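Protein DJ-1 homolog D (Arabidopsis thaliana, PDB 4OGG) belongs to the DJ-1/PfpI family of the glutaminase I clan and carries two such family regions in one chain. Local coordinates at residues Asp11-Tyr16 against Cys45-His50; Gly132-Ala137 against Val162-Leu167; Asn195-Phe200 against Gly222-Ala227; Asn295-Phe300 against Ala320-Gly325. One frame throughout, in Å; residues are numbered along the deposited sequence.

Contact 1: Asp11-Tyr16 against Cys45-His50; sequences DYMEDY and CPTAVH
D15 N bonds to A48 O at 2.9 Å, and A48 N to M13 O, also at 2.9 Å. These two backbone bonds hold E14 in a short parallel bridge to A48. Y12 N reaches P46 O at 2.8 Å.

Among the side-chain polar groups, E14 bonds in two directions. Its OE1 accepts H50 N at 2.8 Å in a nearly straight bond (168°), met on the anti side of the carboxylate. Its OE2 takes Y16 N on the syn side, the N-cap bond of helix 15-27. A bend at chi2 (-74°) turns the carboxylate to serve both. OE1 also bonds H257 NE2, so three bonds grip the carboxylate, two at OE1 and one at OE2. D15 lies beside T47, but its oxygens bond Y209 and H64, and T47 OG1 bonds H64 O.

Apolar contact centres on Y12. P46 CG sits over one ring face in a CH-pi contact, 4.1 Å from the Y12 ring centroid. A48 CB lies at the ring edge. M13 CE touches C45 CB at 4.0 Å.

H50 ND1 bonds the modified cysteine at position 118, and H50 NE2 bonds E60, so this strand borders the modified site. Strands 59-62 and 66-67 meet the side chains of strand 44-51. D11 is held by K39 and by Q249 of the second subunit, and Y251 of that subunit packs on Y12. The contact thus joins the start of helix 15-27 to strand 44-51 in a buried setting near a subunit interface.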
# COMPACT_ATOMS: atom_id res chain seq x y z
N ASP C 11 16.53 8.38 -8.40
CA ASP C 11 15.20 7.91 -8.05
C ASP C 11 15.29 6.54 -7.39
O ASP C 11 15.99 5.65 -7.86
CB ASP C 11 14.30 7.84 -9.29
CG ASP C 11 13.99 9.21 -9.86
OD1 ASP C 11 14.40 10.22 -9.25
OD2 ASP C 11 13.33 9.28 -10.91
N TYR C 12 14.58 6.40 -6.27
CA TYR C 12 14.55 5.18 -5.49
C TYR C 12 15.85 4.88 -4.75
O TYR C 12 16.18 3.73 -4.46
CB TYR C 12 14.10 4.00 -6.36
CG TYR C 12 12.61 4.09 -6.64
CD1 TYR C 12 11.68 3.94 -5.60
CD2 TYR C 12 12.12 4.37 -7.91
CE1 TYR C 12 10.31 4.08 -5.82
CE2 TYR C 12 10.75 4.51 -8.15
CZ TYR C 12 9.85 4.36 -7.10
OH TYR C 12 8.50 4.50 -7.32
N MET C 13 16.60 5.94 -4.43
CA MET C 13 17.80 5.77 -3.63
C MET C 13 17.19 5.44 -2.26
O MET C 13 16.03 5.77 -2.01
CB MET C 13 18.59 7.08 -3.57
CG MET C 13 17.81 8.26 -3.02
SD MET C 13 18.72 9.82 -3.19
CE MET C 13 17.38 10.97 -3.19
N GLU C 14 17.94 4.79 -1.38
CA GLU C 14 17.39 4.43 -0.07
C GLU C 14 17.19 5.69 0.77
O GLU C 14 18.12 6.48 0.96
CB GLU C 14 18.31 3.44 0.64
CG GLU C 14 17.57 2.35 1.41
CD GLU C 14 16.95 2.84 2.71
OE1 GLU C 14 16.04 2.16 3.23
OE2 GLU C 14 17.39 3.88 3.24
N ASP C 15 15.96 5.88 1.26
CA ASP C 15 15.59 7.07 2.04
C ASP C 15 16.54 7.43 3.19
O ASP C 15 16.94 8.58 3.32
CB ASP C 15 14.15 6.92 2.56
CG ASP C 15 13.47 8.26 2.79
OD1 ASP C 15 14.05 9.30 2.40
OD2 ASP C 15 12.36 8.29 3.35
N TYR C 16 16.89 6.47 4.04
CA TYR C 16 17.80 6.76 5.14
C TYR C 16 19.19 7.14 4.63
O TYR C 16 19.84 8.04 5.15
CB TYR C 16 17.97 5.56 6.07
CG TYR C 16 16.88 5.32 7.09
CD1 TYR C 16 16.00 6.34 7.47
CD2 TYR C 16 16.78 4.09 7.75
CE1 TYR C 16 15.05 6.13 8.47
CE2 TYR C 16 15.85 3.88 8.75
CZ TYR C 16 14.99 4.90 9.11
OH TYR C 16 14.08 4.68 10.12
N CYS C 45 12.91 13.49 -5.95
CA CYS C 45 13.24 12.11 -6.28
C CYS C 45 12.48 11.20 -5.34
O CYS C 45 12.46 11.42 -4.13
CB CYS C 45 14.72 11.81 -6.05
SG CYS C 45 15.89 12.51 -7.20
N PRO C 46 11.82 10.16 -5.88
CA PRO C 46 11.11 9.28 -4.95
C PRO C 46 12.22 8.49 -4.25
O PRO C 46 13.32 8.35 -4.78
CB PRO C 46 10.29 8.39 -5.88
CG PRO C 46 11.14 8.32 -7.12
CD PRO C 46 11.60 9.76 -7.28
N THR C 47 11.95 7.99 -3.05
CA THR C 47 12.95 7.20 -2.34
C THR C 47 12.37 5.84 -2.00
O THR C 47 11.16 5.65 -2.04
CB THR C 47 13.41 7.88 -1.03
OG1 THR C 47 12.31 7.96 -0.12
CG2 THR C 47 13.94 9.28 -1.30
N ALA C 48 13.25 4.90 -1.66
CA ALA C 48 12.82 3.56 -1.30
C ALA C 48 13.11 3.29 0.17
O ALA C 48 14.11 3.75 0.71
CB ALA C 48 13.54 2.53 -2.16
N VAL C 49 12.20 2.57 0.81
CA VAL C 49 12.38 2.17 2.20
C VAL C 49 12.75 0.70 2.10
O VAL C 49 11.95 -0.12 1.66
CB VAL C 49 11.06 2.29 3.01
CG1 VAL C 49 11.24 1.64 4.39
CG2 VAL C 49 10.67 3.75 3.18
N HIS C 50 13.99 0.37 2.47
CA HIS C 50 14.44 -1.01 2.43
C HIS C 50 14.57 -1.50 3.85
O HIS C 50 15.50 -1.13 4.58
CB HIS C 50 15.77 -1.12 1.68
CG HIS C 50 15.62 -1.00 0.19
ND1 HIS C 50 16.70 -1.01 -0.67
CD2 HIS C 50 14.52 -0.90 -0.58
CE1 HIS C 50 16.26 -0.93 -1.92
NE2 HIS C 50 14.94 -0.86 -1.89

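Contact 2: Gly132-Ala137 against Val162-Leu167; sequences GRKCTA and VVDGSL
D164 meets R133 and K134 through the two oxygens of its carboxylate. OD2 accepts K134 N at 2.7 Å in a nearly straight bond (170°). The N-H comes from above the carboxylate plane. The same oxygen accepts a hydrogen bond from water 1, which also donates to G132 O. The other oxygen, OD1, forms a salt bridge with R133, 3.3 Å from R133 NE. With CG anti to its backbone N (chi1 -174°), D164 extends its carboxylate to the 132-137 backbone.

R133 bends at chi2 and chi3 and crosses D164 at about a right angle. D164 OD1 lies at the edge of the guanidinium, near its plane, though the two flat groups are turned 49° apart. The far end of the arginine reaches L167 at the end of the turn, where R133 NH2 comes 3.6 Å from L167 CB. That turn is a type II' beta turn from D164 to L167.

V162 supplies the apolar part. Its CG1 branch rests on backbone, 3.8 Å from C135 CA and equally close to K134 O. Its CG2 branch touches T136 CB at 3.8 Å. The hydroxyl of T136 goes to V153 O. Water 2 lies between K134 O and L167 O, 2.9 Å from the former.

Strand 161-164 is an edge strand of the first six-stranded sheet within this chain, paired antiparallel with 167-170. Strand 134-135 pairs instead with 151-152 in a separate two-stranded sheet. No backbone-to-backbone bond crosses here; D164, V162, R133 and water 1 make the link. L167 packs on helix 121-126, and C135 on helix 142-147.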
# COMPACT_ATOMS: atom_id res chain seq x y z
N GLY C 132 42.06 -3.05 -6.93
CA GLY C 132 43.07 -3.13 -5.88
C GLY C 132 42.74 -2.38 -4.61
O GLY C 132 43.58 -2.25 -3.72
N ARG C 133 41.51 -1.89 -4.50
CA ARG C 133 41.07 -1.14 -3.33
C ARG C 133 40.28 -2.00 -2.35
O ARG C 133 39.42 -2.79 -2.76
CB ARG C 133 40.19 0.04 -3.76
CG ARG C 133 40.90 1.09 -4.60
CD ARG C 133 41.72 2.02 -3.73
NE ARG C 133 41.00 3.24 -3.39
CZ ARG C 133 40.66 4.18 -4.27
NH1 ARG C 133 40.97 4.03 -5.56
NH2 ARG C 133 40.01 5.27 -3.87
N LYS C 134 40.57 -1.87 -1.06
CA LYS C 134 39.83 -2.63 -0.07
C LYS C 134 38.49 -1.93 0.12
O LYS C 134 38.44 -0.71 0.26
CB LYS C 134 40.57 -2.67 1.27
CG LYS C 134 41.81 -3.55 1.26
CD LYS C 134 42.38 -3.73 2.66
CE LYS C 134 41.40 -4.44 3.58
NZ LYS C 134 41.98 -4.70 4.93
N CYS C 135 37.41 -2.69 0.11
CA CYS C 135 36.10 -2.10 0.27
C CYS C 135 35.04 -3.15 0.57
O CYS C 135 35.23 -4.34 0.28
CB CYS C 135 35.70 -1.33 -0.99
SG CYS C 135 35.71 -2.30 -2.54
N THR C 136 33.95 -2.71 1.17
CA THR C 136 32.82 -3.59 1.46
C THR C 136 31.64 -2.92 0.77
O THR C 136 31.79 -1.88 0.13
CB THR C 136 32.54 -3.71 2.98
OG1 THR C 136 31.55 -4.73 3.20
CG2 THR C 136 32.00 -2.40 3.53
N ALA C 137 30.46 -3.52 0.90
CA ALA C 137 29.25 -2.99 0.29
C ALA C 137 28.13 -3.94 0.67
O ALA C 137 28.36 -4.90 1.41
CB ALA C 137 29.39 -2.94 -1.22
N VAL C 162 34.61 -0.09 5.88
CA VAL C 162 35.98 -0.35 5.45
C VAL C 162 36.56 0.94 4.89
O VAL C 162 35.83 1.78 4.37
CB VAL C 162 36.02 -1.45 4.36
CG1 VAL C 162 37.42 -1.55 3.77
CG2 VAL C 162 35.61 -2.78 4.96
N VAL C 163 37.87 1.09 5.00
CA VAL C 163 38.54 2.27 4.49
C VAL C 163 39.78 1.91 3.69
O VAL C 163 40.51 0.98 4.03
CB VAL C 163 38.96 3.22 5.64
CG1 VAL C 163 39.55 4.50 5.07
CG2 VAL C 163 37.77 3.54 6.52
N ASP C 164 39.99 2.64 2.60
CA ASP C 164 41.16 2.45 1.75
C ASP C 164 41.51 3.85 1.31
O ASP C 164 40.86 4.42 0.44
CB ASP C 164 40.83 1.58 0.54
CG ASP C 164 42.07 1.23 -0.28
OD1 ASP C 164 42.71 2.16 -0.82
OD2 ASP C 164 42.41 0.04 -0.39
N GLY C 165 42.54 4.43 1.94
CA GLY C 165 42.92 5.79 1.60
C GLY C 165 41.76 6.68 1.99
O GLY C 165 41.34 6.70 3.15
N SER C 166 41.23 7.41 1.01
CA SER C 166 40.11 8.31 1.26
C SER C 166 38.77 7.68 0.86
O SER C 166 37.73 8.33 0.92
CB SER C 166 40.31 9.63 0.50
OG SER C 166 40.28 9.41 -0.90
N LEU C 167 38.80 6.41 0.44
CA LEU C 167 37.58 5.71 0.04
C LEU C 167 36.97 4.99 1.24
O LEU C 167 37.53 4.04 1.76
CB LEU C 167 37.87 4.69 -1.06
CG LEU C 167 36.68 3.79 -1.43
CD1 LEU C 167 35.53 4.63 -1.96
CD2 LEU C 167 37.11 2.76 -2.47
O HOH W 1 44.47 -1.59 -1.25
O HOH W 2 36.56 1.26 1.23

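Contact 3: Asn195-Phe200 against Gly222-Ala227; sequences NKRILF and GCQVDA
I198 and V225 pair in the middle of a regular parallel ladder between strands 197-200 and 224-227. Four backbone bonds build it. Q224 N to K196 O and D226 N to I198 O are 2.9 Å. I198 N to Q224 O and F200 N to D226 O are 2.8 Å. The strand segments run 19° from exactly parallel.

On the face with I198 and F200, V225 CG1 makes the closest apolar contact. It lies 3.5 Å from F200 CE1, approaching the ring obliquely, and 4.2 Å from I198 CB. V225 has CG1 anti to the backbone N (chi1 -164°), which carries this branch across to the neighbouring strand.

The face with R197, Q224 and D226 also carries L199, but its cross-strand contacts are mainly polar. R197 and Q224 lie side by side and point the same way. R197 NH2 is 3.6 Å from D226 OD2, a long salt bridge; the oxygen is well out of the guanidinium plane, so only the charges attract. Q224 NE2 donates to D226 OD1.

A second shell fixes these groups: R197 NE bonds S272 O, and D226 OD2 bonds Y273 OH. Strand 224-228 is outermost in this chain's second six-stranded sheet, and strand 197-201 is next to it. Helix 208-221, which connects the two in a right-handed beta-alpha-beta crossover, covers V225 and F200, with F215 edge-to-face on the F200 ring. Strand 275-278 flanks 197-201 on its other side.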
# COMPACT_ATOMS: atom_id res chain seq x y z
N ASN C 195 31.86 12.47 24.47
CA ASN C 195 31.70 11.43 25.48
C ASN C 195 30.43 11.73 26.27
O ASN C 195 30.48 12.20 27.41
CB ASN C 195 32.91 11.41 26.42
CG ASN C 195 32.82 10.30 27.45
OD1 ASN C 195 32.51 9.15 27.12
ND2 ASN C 195 33.10 10.63 28.70
N LYS C 196 29.28 11.46 25.65
CA LYS C 196 27.99 11.71 26.28
C LYS C 196 27.04 10.54 26.09
O LYS C 196 27.17 9.75 25.16
CB LYS C 196 27.35 12.97 25.67
CG LYS C 196 28.19 14.23 25.79
CD LYS C 196 28.35 14.67 27.24
CE LYS C 196 29.06 16.01 27.33
NZ LYS C 196 30.42 15.98 26.70
N ARG C 197 26.08 10.42 27.00
CA ARG C 197 25.07 9.36 26.94
C ARG C 197 23.73 10.04 26.67
O ARG C 197 23.32 10.93 27.41
CB ARG C 197 25.01 8.59 28.26
CG ARG C 197 26.23 7.73 28.53
CD ARG C 197 26.20 7.16 29.94
NE ARG C 197 25.02 6.33 30.18
CZ ARG C 197 24.79 5.17 29.59
NH1 ARG C 197 25.65 4.68 28.71
NH2 ARG C 197 23.69 4.48 29.88
N ILE C 198 23.06 9.61 25.61
CA ILE C 198 21.78 10.19 25.23
C ILE C 198 20.65 9.17 25.23
O ILE C 198 20.83 8.04 24.76
CB ILE C 198 21.87 10.82 23.81
CG1 ILE C 198 23.17 11.62 23.68
CG2 ILE C 198 20.66 11.70 23.55
CD1 ILE C 198 23.30 12.76 24.65
N LEU C 199 19.50 9.56 25.77
CA LEU C 199 18.33 8.68 25.83
C LEU C 199 17.24 9.17 24.88
O LEU C 199 16.90 10.35 24.88
CB LEU C 199 17.76 8.63 27.25
CG LEU C 199 16.47 7.82 27.41
CD1 LEU C 199 16.74 6.36 27.13
CD2 LEU C 199 15.92 8.00 28.82
N PHE C 200 16.70 8.25 24.09
CA PHE C 200 15.64 8.57 23.14
C PHE C 200 14.33 7.95 23.60
O PHE C 200 14.26 6.75 23.83
CB PHE C 200 15.97 8.02 21.75
CG PHE C 200 16.72 8.97 20.87
CD1 PHE C 200 17.96 9.46 21.25
CD2 PHE C 200 16.18 9.38 19.65
CE1 PHE C 200 18.67 10.34 20.42
CE2 PHE C 200 16.87 10.25 18.82
CZ PHE C 200 18.12 10.73 19.20
N GLY C 222 30.10 9.95 18.20
CA GLY C 222 30.76 9.09 19.17
C GLY C 222 29.98 8.92 20.46
O GLY C 222 30.45 8.26 21.39
N CYS C 223 28.79 9.49 20.52
CA CYS C 223 27.94 9.40 21.71
C CYS C 223 27.32 8.02 21.88
O CYS C 223 27.12 7.29 20.91
CB CYS C 223 26.81 10.43 21.64
SG CYS C 223 27.30 12.15 21.40
N GLN C 224 27.03 7.67 23.12
CA GLN C 224 26.37 6.40 23.41
C GLN C 224 24.90 6.80 23.39
O GLN C 224 24.47 7.64 24.19
CB GLN C 224 26.76 5.89 24.80
CG GLN C 224 25.99 4.65 25.25
CD GLN C 224 26.10 3.49 24.27
OE1 GLN C 224 27.20 3.11 23.87
NE2 GLN C 224 24.96 2.92 23.90
N VAL C 225 24.13 6.21 22.48
CA VAL C 225 22.72 6.56 22.36
C VAL C 225 21.81 5.36 22.56
O VAL C 225 21.94 4.35 21.86
CB VAL C 225 22.44 7.18 20.97
CG1 VAL C 225 21.09 7.88 20.98
CG2 VAL C 225 23.55 8.15 20.60
N ASP C 226 20.89 5.47 23.51
CA ASP C 226 19.95 4.39 23.79
C ASP C 226 18.53 4.78 23.42
O ASP C 226 18.15 5.95 23.50
CB ASP C 226 20.00 4.01 25.27
CG ASP C 226 21.38 3.55 25.71
OD1 ASP C 226 21.98 2.72 25.01
OD2 ASP C 226 21.85 4.03 26.77
N ALA C 227 17.74 3.80 23.01
CA ALA C 227 16.36 4.02 22.62
C ALA C 227 15.45 3.11 23.44
O ALA C 227 15.69 1.90 23.51
CB ALA C 227 16.18 3.74 21.13

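Contact 4: Asn295-Phe300 against Ala320-Gly325; sequences NIVKEF and AGVLKG
V297 and K298 of helix 291-302 pack on A320 and V322, where helix 314-320 ends in a Schellman motif. G321 is the first residue to leave the helix, with positive phi (69°), and the chain then turns toward strand 327-328. The contact joins one helix of the second DJ-1/PfpI family region to the end of another and to the loop behind it. It is small, and no hydrogen bond crosses it.

The apolar contacts centre on one methyl. V297 CG1 lies 3.8 Å from V322 CG2 and 4.0 Å from A320 CB, so it touches the last helical turn and the loop together. V297 has CG1 anti to its backbone N (chi1 174°), which sends this branch across. V297 also packs on I316 and L317 of helix 314-320 and on L276 of strand 275-278. It is the buried member of the contact.

The second branch of V322 reaches the backbone of helix 291-302: V322 CG1 is 4.1 Å from K298 CA. The same methyl meets the start of the lysine chain, 4.2 Å from K298 CG. V322 therefore straddles two successive helical residues. Beyond the contact, V322 also touches M301, and A320 touches L294, both on helix 291-302.

The polar surroundings involve two lysines. K298 runs extended past A320, with K298 CE 3.5 Å from A320 O. K324 folds back over the loop it belongs to. Its NZ donates to G321 O at 2.7 Å, lying in the carbonyl plane on a lone pair.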
# COMPACT_ATOMS: atom_id res chain seq x y z
N ASN C 295 7.70 11.36 34.19
CA ASN C 295 8.65 11.44 35.30
C ASN C 295 10.07 11.64 34.78
O ASN C 295 10.84 12.42 35.35
CB ASN C 295 8.58 10.17 36.15
CG ASN C 295 7.33 10.10 37.00
OD1 ASN C 295 7.01 9.04 37.56
ND2 ASN C 295 6.62 11.21 37.12
N ILE C 296 10.41 10.94 33.71
CA ILE C 296 11.74 11.05 33.11
C ILE C 296 11.97 12.46 32.58
O ILE C 296 13.05 13.03 32.74
CB ILE C 296 11.91 10.03 31.96
CG1 ILE C 296 11.84 8.61 32.52
CG2 ILE C 296 13.24 10.26 31.25
CD1 ILE C 296 11.79 7.53 31.46
N VAL C 297 10.95 13.02 31.94
CA VAL C 297 11.04 14.37 31.40
C VAL C 297 11.22 15.40 32.51
O VAL C 297 12.04 16.32 32.39
CB VAL C 297 9.78 14.72 30.58
CG1 VAL C 297 9.84 16.18 30.14
CG2 VAL C 297 9.67 13.81 29.37
N LYS C 298 10.44 15.26 33.58
CA LYS C 298 10.52 16.19 34.70
C LYS C 298 11.91 16.14 35.33
O LYS C 298 12.45 17.17 35.73
CB LYS C 298 9.46 15.83 35.75
CG LYS C 298 8.03 15.95 35.25
CD LYS C 298 7.04 15.49 36.31
CE LYS C 298 5.61 15.58 35.81
NZ LYS C 298 4.64 15.10 36.83
N GLU C 299 12.48 14.95 35.40
CA GLU C 299 13.80 14.76 35.97
C GLU C 299 14.86 15.52 35.18
O GLU C 299 15.64 16.28 35.75
CB GLU C 299 14.15 13.28 36.02
CG GLU C 299 15.42 12.96 36.78
CD GLU C 299 15.61 11.48 37.01
OE1 GLU C 299 14.69 10.84 37.56
OE2 GLU C 299 16.68 10.95 36.63
N PHE C 300 14.89 15.31 33.87
CA PHE C 300 15.86 16.00 33.02
C PHE C 300 15.67 17.51 33.07
O PHE C 300 16.63 18.27 33.11
CB PHE C 300 15.76 15.53 31.57
CG PHE C 300 16.46 14.24 31.29
CD1 PHE C 300 15.92 13.02 31.70
CD2 PHE C 300 17.68 14.23 30.62
CE1 PHE C 300 16.57 11.82 31.45
CE2 PHE C 300 18.35 13.03 30.36
CZ PHE C 300 17.79 11.83 30.77
N ALA C 320 3.80 16.95 30.67
CA ALA C 320 4.64 16.89 31.86
C ALA C 320 4.60 18.21 32.62
O ALA C 320 5.10 18.30 33.74
CB ALA C 320 6.07 16.56 31.45
N GLY C 321 4.01 19.22 32.00
CA GLY C 321 3.90 20.53 32.63
C GLY C 321 5.23 21.24 32.77
O GLY C 321 5.37 22.17 33.58
N VAL C 322 6.22 20.83 31.98
CA VAL C 322 7.54 21.44 32.03
C VAL C 322 7.73 22.57 31.03
O VAL C 322 8.84 23.04 30.82
CB VAL C 322 8.64 20.38 31.79
CG1 VAL C 322 8.57 19.31 32.86
CG2 VAL C 322 8.46 19.75 30.41
N LEU C 323 6.63 23.02 30.42
CA LEU C 323 6.71 24.10 29.44
C LEU C 323 6.31 25.46 30.01
O LEU C 323 6.43 26.48 29.33
CB LEU C 323 5.84 23.78 28.22
CG LEU C 323 6.31 22.61 27.35
CD1 LEU C 323 5.34 22.42 26.19
CD2 LEU C 323 7.72 22.90 26.82
N LYS C 324 5.83 25.48 31.25
CA LYS C 324 5.42 26.73 31.87
C LYS C 324 6.58 27.72 31.95
O LYS C 324 7.63 27.42 32.52
CB LYS C 324 4.86 26.49 33.26
CG LYS C 324 3.44 25.93 33.26
CD LYS C 324 2.87 25.84 34.67
CE LYS C 324 3.57 24.76 35.49
NZ LYS C 324 3.34 23.41 34.89
N GLY C 325 6.39 28.90 31.36
CA GLY C 325 7.42 29.92 31.38
C GLY C 325 8.60 29.62 30.48
O GLY C 325 9.66 30.23 30.62

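In the fold
Contacts 1 and 2 belong to the first DJ-1/PfpI region of the chain, contacts 3 and 4 to the second. Contact 1 borders the modified cysteine at position 118; its partners Y209 and H257 come from the second region, so residues of both regions meet there. Contact 2 is more peripheral, its centre 24 Å from that of contact 1. Contacts 3 and 4 are the one pair that touches: L199 CD2 meets I296 CG2 at 4.3 Å, linking the sheet to helix 291-302. Contacts 2 and 4 are farthest apart, with centres 47 Å apart on opposite sides of the chain's centre.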